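Local structure of tropomodulin TMD-1 (Caenorhabditis elegans, 1PGV) at residues A[32-37]-A[61-66]; A[56-60]-A[80-86]; A[115-120]-A[148-153]. The protein probably caps the pointed ends of actin filaments and so maintains their length and dynamics, the chain here being its C-terminal domain. One frame throughout, in Å; residues are numbered along the deposited sequence. Where two conformers were deposited one is given.

Contact 1 of 3, residues A[32-37]-A[61-66]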
# COMPACT_ATOMS: atom_id res chain seq x y z
N CYS A 32 -8.73 17.09 -3.30
CA CYS A 32 -8.47 15.93 -2.46
C CYS A 32 -7.59 16.32 -1.27
O CYS A 32 -7.84 15.91 -0.14
CB CYS A 32 -7.79 14.82 -3.27
SG CYS A 32 -8.89 13.97 -4.43
N ILE A 33 -6.56 17.11 -1.54
CA ILE A 33 -5.66 17.56 -0.49
C ILE A 33 -6.45 18.29 0.60
O ILE A 33 -6.35 17.95 1.78
CB ILE A 33 -4.57 18.51 -1.04
CG1 ILE A 33 -3.58 17.72 -1.89
CG2 ILE A 33 -3.86 19.22 0.11
CD1 ILE A 33 -2.52 18.57 -2.57
N ASN A 34 -7.23 19.28 0.20
CA ASN A 34 -8.02 20.04 1.16
C ASN A 34 -9.02 19.18 1.92
O ASN A 34 -9.15 19.31 3.13
CB ASN A 34 -8.77 21.18 0.45
CG ASN A 34 -7.85 22.28 -0.02
OD1 ASN A 34 -7.01 22.78 0.73
ND2 ASN A 34 -8.00 22.68 -1.28
N ARG A 35 -9.71 18.29 1.21
CA ARG A 35 -10.69 17.42 1.85
C ARG A 35 -10.07 16.42 2.82
O ARG A 35 -10.59 16.21 3.91
CB ARG A 35 -11.51 16.69 0.79
CG ARG A 35 -12.40 17.62 -0.04
CD ARG A 35 -13.20 16.86 -1.07
NE ARG A 35 -14.16 15.94 -0.46
CZ ARG A 35 -14.82 15.01 -1.13
NH1 ARG A 35 -14.62 14.86 -2.44
NH2 ARG A 35 -15.68 14.22 -0.50
N LEU A 36 -8.96 15.79 2.42
CA LEU A 36 -8.30 14.83 3.29
C LEU A 36 -7.80 15.49 4.57
O LEU A 36 -7.91 14.94 5.66
CB LEU A 36 -7.14 14.15 2.55
CG LEU A 36 -7.55 13.15 1.47
CD1 LEU A 36 -6.35 12.74 0.64
CD2 LEU A 36 -8.19 11.93 2.12
N ARG A 37 -7.25 16.70 4.43
CA ARG A 37 -6.74 17.44 5.59
C ARG A 37 -7.85 17.71 6.60
O ARG A 37 -7.62 17.69 7.81
CB ARG A 37 -6.13 18.77 5.15
CG ARG A 37 -4.80 18.64 4.44
CD ARG A 37 -4.27 20.01 4.04
NE ARG A 37 -2.95 19.93 3.42
CZ ARG A 37 -2.39 20.93 2.74
NH1 ARG A 37 -3.03 22.08 2.59
NH2 ARG A 37 -1.18 20.77 2.20
N SER A 61 2.30 16.43 -0.73
CA SER A 61 1.30 17.07 0.11
C SER A 61 0.02 16.24 0.18
O SER A 61 -0.67 16.22 1.20
CB SER A 61 0.99 18.48 -0.41
OG SER A 61 0.60 18.46 -1.77
N LEU A 62 -0.29 15.55 -0.92
CA LEU A 62 -1.48 14.69 -0.98
C LEU A 62 -1.31 13.53 0.00
O LEU A 62 -2.21 13.25 0.80
CB LEU A 62 -1.66 14.15 -2.40
CG LEU A 62 -2.83 13.17 -2.60
CD1 LEU A 62 -4.16 13.88 -2.34
CD2 LEU A 62 -2.78 12.62 -4.02
N ILE A 63 -0.16 12.87 -0.07
CA ILE A 63 0.13 11.75 0.82
C ILE A 63 0.05 12.20 2.27
O ILE A 63 -0.55 11.54 3.11
CB ILE A 63 1.53 11.17 0.55
CG1 ILE A 63 1.55 10.48 -0.82
CG2 ILE A 63 1.92 10.20 1.66
CD1 ILE A 63 2.93 10.09 -1.31
N GLU A 64 0.66 13.35 2.56
CA GLU A 64 0.66 13.89 3.91
C GLU A 64 -0.76 14.20 4.35
O GLU A 64 -1.13 13.99 5.51
CB GLU A 64 1.52 15.16 3.95
CG GLU A 64 1.66 15.79 5.33
CD GLU A 64 2.55 17.02 5.32
OE1 GLU A 64 2.75 17.62 6.40
OE2 GLU A 64 3.04 17.40 4.24
N ALA A 65 -1.57 14.71 3.43
CA ALA A 65 -2.96 15.05 3.73
C ALA A 65 -3.74 13.78 4.10
O ALA A 65 -4.52 13.78 5.05
CB ALA A 65 -3.60 15.73 2.54
N ALA A 66 -3.52 12.72 3.33
CA ALA A 66 -4.20 11.45 3.57
C ALA A 66 -4.03 10.93 4.99
O ALA A 66 -4.88 10.20 5.50
CB ALA A 66 -3.71 10.41 2.57
O HOH W 1 -0.42 18.35 3.35

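Contact 2 of 3, residues A[56-60]-A[80-86]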
# COMPACT_ATOMS: atom_id res chain seq x y z
N LYS A 56 5.72 16.92 -7.89
CA LYS A 56 6.03 16.00 -6.81
C LYS A 56 5.76 16.59 -5.43
O LYS A 56 5.55 15.85 -4.47
CB LYS A 56 7.48 15.54 -6.93
CG LYS A 56 7.83 15.01 -8.32
CD LYS A 56 6.78 14.00 -8.80
CE LYS A 56 6.96 13.70 -10.29
NZ LYS A 56 5.95 12.72 -10.80
N GLU A 57 5.76 17.91 -5.33
CA GLU A 57 5.49 18.54 -4.04
C GLU A 57 4.01 18.38 -3.73
O GLU A 57 3.62 18.25 -2.57
CB GLU A 57 5.85 20.03 -4.09
CG GLU A 57 5.85 20.69 -2.72
CD GLU A 57 6.30 22.14 -2.77
OE1 GLU A 57 7.36 22.41 -3.38
OE2 GLU A 57 5.60 23.01 -2.20
N ARG A 58 3.19 18.37 -4.77
CA ARG A 58 1.75 18.19 -4.61
C ARG A 58 1.44 16.75 -4.22
O ARG A 58 0.58 16.48 -3.38
CB ARG A 58 1.02 18.54 -5.91
CG ARG A 58 0.96 20.03 -6.23
CD ARG A 58 0.05 20.79 -5.28
NE ARG A 58 0.59 20.86 -3.92
CZ ARG A 58 -0.03 21.44 -2.90
NH1 ARG A 58 -1.22 22.00 -3.07
NH2 ARG A 58 0.55 21.46 -1.70
N ILE A 59 2.15 15.81 -4.84
CA ILE A 59 1.96 14.40 -4.53
C ILE A 59 2.37 14.19 -3.08
O ILE A 59 1.71 13.46 -2.34
CB ILE A 59 2.79 13.50 -5.47
CG1 ILE A 59 2.21 13.57 -6.88
CG2 ILE A 59 2.79 12.06 -4.95
CD1 ILE A 59 2.94 12.72 -7.90
N ARG A 60 3.47 14.83 -2.68
CA ARG A 60 3.93 14.71 -1.30
C ARG A 60 2.90 15.30 -0.35
O ARG A 60 2.64 14.75 0.72
CB ARG A 60 5.26 15.44 -1.11
CG ARG A 60 6.49 14.71 -1.64
CD ARG A 60 7.74 15.52 -1.33
NE ARG A 60 8.98 14.79 -1.61
CZ ARG A 60 10.20 15.28 -1.42
NH1 ARG A 60 10.35 16.51 -0.94
NH2 ARG A 60 11.27 14.54 -1.68
N THR A 80 2.54 7.02 -11.77
CA THR A 80 2.58 8.46 -11.56
C THR A 80 4.04 8.91 -11.56
O THR A 80 4.36 10.03 -11.19
CB THR A 80 1.96 8.86 -10.21
OG1 THR A 80 2.54 8.08 -9.16
CG2 THR A 80 0.45 8.63 -10.23
N ALA A 81 4.92 8.00 -11.98
CA ALA A 81 6.35 8.27 -12.06
C ALA A 81 6.95 8.76 -10.74
O ALA A 81 7.84 9.60 -10.74
CB ALA A 81 6.63 9.29 -13.17
N ILE A 82 6.45 8.24 -9.62
CA ILE A 82 6.98 8.65 -8.33
C ILE A 82 8.16 7.76 -7.93
O ILE A 82 8.27 6.62 -8.38
CB ILE A 82 5.91 8.58 -7.22
CG1 ILE A 82 5.28 7.18 -7.18
CG2 ILE A 82 4.86 9.65 -7.45
CD1 ILE A 82 4.33 6.97 -6.02
N SER A 83 9.06 8.31 -7.12
CA SER A 83 10.23 7.58 -6.66
C SER A 83 10.23 7.56 -5.13
O SER A 83 9.31 8.08 -4.51
CB SER A 83 11.51 8.26 -7.16
OG SER A 83 11.71 9.50 -6.50
N ASP A 84 11.25 6.96 -4.54
CA ASP A 84 11.32 6.87 -3.09
C ASP A 84 11.12 8.19 -2.36
O ASP A 84 10.48 8.23 -1.31
CB ASP A 84 12.65 6.26 -2.65
CG ASP A 84 12.70 4.76 -2.84
OD1 ASP A 84 11.80 4.21 -3.52
OD2 ASP A 84 13.63 4.12 -2.31
N SER A 85 11.66 9.27 -2.91
CA SER A 85 11.53 10.57 -2.26
C SER A 85 10.08 11.00 -2.07
O SER A 85 9.72 11.54 -1.02
CB SER A 85 12.31 11.64 -3.05
OG SER A 85 12.02 11.58 -4.43
N GLU A 86 9.23 10.74 -3.06
CA GLU A 86 7.82 11.11 -2.95
C GLU A 86 6.99 10.08 -2.19
O GLU A 86 6.02 10.44 -1.52
CB GLU A 86 7.19 11.31 -4.34
CG GLU A 86 7.76 12.45 -5.16
CD GLU A 86 9.05 12.08 -5.86
OE1 GLU A 86 9.05 11.08 -6.61
OE2 GLU A 86 10.06 12.80 -5.67

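Contact 3 of 3, residues A[115-120]-A[148-153]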
# COMPACT_ATOMS: atom_id res chain seq x y z
N LEU A 115 9.84 -0.61 -0.67
CA LEU A 115 8.67 -1.48 -0.71
C LEU A 115 8.64 -2.39 0.52
O LEU A 115 7.59 -2.64 1.10
CB LEU A 115 8.66 -2.32 -1.98
CG LEU A 115 8.44 -1.53 -3.27
CD1 LEU A 115 8.36 -2.49 -4.46
CD2 LEU A 115 7.15 -0.71 -3.16
N ALA A 116 9.81 -2.89 0.91
CA ALA A 116 9.89 -3.75 2.08
C ALA A 116 9.46 -2.96 3.31
O ALA A 116 8.75 -3.48 4.17
CB ALA A 116 11.33 -4.27 2.26
N ARG A 117 9.88 -1.70 3.41
CA ARG A 117 9.50 -0.89 4.55
C ARG A 117 7.99 -0.62 4.54
O ARG A 117 7.34 -0.65 5.59
CB ARG A 117 10.26 0.43 4.55
CG ARG A 117 11.77 0.27 4.75
CD ARG A 117 12.47 1.62 4.66
NE ARG A 117 12.03 2.53 5.72
CZ ARG A 117 12.19 3.85 5.68
NH1 ARG A 117 12.77 4.42 4.63
NH2 ARG A 117 11.76 4.59 6.69
N LEU A 118 7.44 -0.37 3.36
CA LEU A 118 6.00 -0.10 3.26
C LEU A 118 5.19 -1.32 3.72
O LEU A 118 4.23 -1.19 4.49
CB LEU A 118 5.61 0.26 1.82
CG LEU A 118 6.23 1.55 1.25
CD1 LEU A 118 5.75 1.73 -0.18
CD2 LEU A 118 5.86 2.75 2.11
N LEU A 119 5.58 -2.51 3.27
CA LEU A 119 4.89 -3.73 3.67
C LEU A 119 5.05 -4.01 5.16
O LEU A 119 4.12 -4.46 5.82
CB LEU A 119 5.38 -4.94 2.87
CG LEU A 119 4.55 -5.35 1.65
CD1 LEU A 119 5.27 -6.47 0.91
CD2 LEU A 119 3.16 -5.82 2.11
N ARG A 120 6.23 -3.76 5.71
CA ARG A 120 6.42 -4.01 7.13
C ARG A 120 5.57 -3.04 7.95
O ARG A 120 5.07 -3.38 9.02
CB ARG A 120 7.91 -3.89 7.50
CG ARG A 120 8.24 -4.38 8.90
CD ARG A 120 9.69 -4.87 8.97
NE ARG A 120 9.87 -6.18 8.34
CZ ARG A 120 9.75 -7.34 8.99
NH1 ARG A 120 9.46 -7.35 10.28
NH2 ARG A 120 9.95 -8.48 8.35
N ASP A 148 12.43 -10.33 3.99
CA ASP A 148 11.81 -9.33 4.84
C ASP A 148 10.29 -9.39 4.59
O ASP A 148 9.49 -9.57 5.51
CB ASP A 148 12.33 -7.94 4.45
CG ASP A 148 11.77 -6.82 5.32
OD1 ASP A 148 10.60 -6.93 5.79
OD2 ASP A 148 12.48 -5.82 5.51
N MET A 149 9.93 -9.23 3.32
CA MET A 149 8.53 -9.23 2.90
C MET A 149 7.75 -10.49 3.26
O MET A 149 6.60 -10.41 3.72
CB MET A 149 8.45 -9.03 1.39
CG MET A 149 8.91 -7.68 0.91
SD MET A 149 8.62 -7.50 -0.85
CE MET A 149 8.67 -5.72 -1.00
N MET A 150 8.35 -11.66 3.04
CA MET A 150 7.64 -12.89 3.35
C MET A 150 7.34 -13.02 4.84
O MET A 150 6.28 -13.52 5.21
CB MET A 150 8.42 -14.11 2.86
CG MET A 150 9.73 -14.39 3.56
SD MET A 150 10.41 -15.97 2.99
CE MET A 150 11.31 -16.49 4.47
N MET A 151 8.25 -12.55 5.69
CA MET A 151 8.00 -12.63 7.12
C MET A 151 6.98 -11.59 7.58
O MET A 151 6.16 -11.86 8.46
CB MET A 151 9.31 -12.45 7.91
CG MET A 151 10.32 -13.56 7.64
SD MET A 151 9.59 -15.22 7.76
CE MET A 151 9.48 -15.40 9.51
N ALA A 152 7.03 -10.41 6.98
CA ALA A 152 6.10 -9.33 7.32
C ALA A 152 4.69 -9.75 6.94
O ALA A 152 3.74 -9.56 7.71
CB ALA A 152 6.47 -8.06 6.57
N ILE A 153 4.55 -10.30 5.74
CA ILE A 153 3.25 -10.75 5.24
C ILE A 153 2.71 -11.89 6.09
O ILE A 153 1.52 -11.92 6.44
CB ILE A 153 3.37 -11.20 3.78
CG1 ILE A 153 3.68 -9.99 2.89
CG2 ILE A 153 2.08 -11.89 3.33
CD1 ILE A 153 4.05 -10.34 1.45
O HOH W 2 8.37 -6.23 4.27

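Contact 1 of 3, residues A[32-37]-A[61-66]
Leu36 and Ala65 meet where two neighbouring helices of the leucine-rich repeat fold lie side by side, CB of Leu36 being 3.9 Å from CB of Ala65. Helices 29-37 and 56-66 belong to the helical layer that packs against the parallel sheet; at these segments they run in nearly the same direction, 22° apart, with their axes approaching to 8.1 Å. The methyl of Ala65 is small enough to settle between Ile33 and Arg37, with CB 3.6 Å from the backbone O of Ile33 and against CG of Arg37.

One turn earlier, Leu62 carries the apolar side of the contact. With CG anti to the backbone N (chi1 177°), it swings CD1 across to Cys32 CB, Ile33 CG1 and Leu36 CD1, each 3.9 Å away. Leu36 CD1 also touches CB of Ala66, 4.0 Å away. Ile33 divides its branches: CG1 and CD1 lie over the turn of Ser61 and Leu62, while CG2 sits 3.4 Å above the plane of the Arg37 guanidinium, over its centre. With an alanine in place of Ile33, the loss of both branches would probably open a gap beside Leu62 CD1 and leave the guanidinium freer to turn.

Behind this first shell, Val46 of strand 45-47 supports Cys32 and Leu36, Phe75 of strand 74-76 backs Leu62, and Leu93 of helix 90-96 covers Ala66. The more exposed margin is polar. There the extended chain of Arg37 runs alongside residues 61-66, and a water in the plane of its guanidinium accepts from Arg37 NH2 at 2.8 Å and donates to the backbone O of Ser61 at 3.0 Å.

Contact 2 of 3, residues A[56-60]-A[80-86]
Lys56 and Glu86 cross obliquely, the aliphatic part of the lysine lying over the glutamate stem, with CB of Lys56 3.6 Å from CG of Glu86. The contact joins the N-terminal turn of one leucine-rich repeat helix, 56-66, to the loop and short helix 84-87 that follow strand 74-76. A bend at chi2 (-49°) folds the lysine chain round Glu86, so that CG and CD also pack on the glutamate and NZ comes within 3.1 Å of the backbone O of Thr80.

Glu86 is turned back over the start of its own helix. Its OE1 is met almost end-on by the backbone N of N-cap Ser83, at 2.8 Å, which makes one half of a capping box; Ser83 OG donates to the same oxygen from the same face of the carboxylate. Ser85 OG reaches OE2 from above that plane, at 2.6 Å. Three bonds thus fix the rotation of the carboxylate against which Lys56 packs.

Arg60, extended from CG to NE, reaches the short helix from one turn further along and presents a guanidinium edge to Ser85, with NH2 3.4 Å from CB. Its NE makes a weak hydrogen bond to the backbone O of Ser85. Glu86 OE2 lies well out of the guanidinium plane with no N-H pointing at it, so any attraction between the two charged groups is probably only electrostatic and at longer range.

Deeper in, Asn108 OD1 accepts from the backbone N of both Thr80 and Ile82, holding the loop in shape. Here the isoleucines meet by their branches: CG2 of Ile82 fits against Ile59, 3.6 Å from CD1 and 4.0 Å from CG2.

Contact 3 of 3, residues A[115-120]-A[148-153]
Met149 and Leu119 pack at about a right angle, CG of the methionine 3.8 Å from CD1 of the leucine, with the sulfur of Met149 close against the same methyl. The methionine chain is extended beyond CG and spans the groove to the far helix, where CE presses on CB of Leu115 at 3.5 Å and on the backbone N of Ala116 at 3.6 Å. Ile153 CD1 closes on Leu119 CD1 from the next turn. This side faces inward: Phe131 of strand 130-132 packs on Leu119, and Ile164 touches both Leu119 and Met149, while Val175 of helix 169-190 backs Ile153.

The two segments belong to consecutive helices, 112-121 and 143-155, of the leucine-rich repeat array, and they run almost parallel, 10° apart. The axes of these segments approach to 9.2 Å, and away from the sheet the helices are bridged by polar groups instead of interlocking side chains.

On that outer side, a bend at chi3 (-75°) brings the exposed Arg120 side-on to Asp148. NE donates to OD1 at 2.8 Å in a fairly straight bond lying in the guanidinium plane. NH2 shares OD1 and also bonds the backbone O of Asp148, which already accepts from Ala152 N within its helix. Guanidinium and carboxylate are not coplanar but stand 57° apart, and both nitrogens approach OD1 from the same face of the carboxylate. The methyl of Ala152 lies over one face of the guanidinium, displaced toward its rim, and CB of Met151 sits at its edge. Between the helices, a water donates to OD1 and to the backbone O of Ala116, both at 2.8 Å, giving OD1 a third hydrogen bond.

Contacts 1 and 3 are both largely buried packings of near-parallel neighbouring helices, placed on opposite sides of the chain's centre with centres about 25 Å apart. Each is apolar toward the sheet and has an arginine at its outer margin, but contact 1 joins that arginine to the facing helix through a water, whereas contact 3 uses a direct salt bridge. Contact 2 is only partly buried and sets a helix against a loop and helix start; its surface part is made by long charged side chains, packed on a carboxylate held by bonds within its own segment, with an isoleucine pair beneath. Contacts 1 and 2 use successive turns of helix 56-66 and touch; contact 3 shares no element with either.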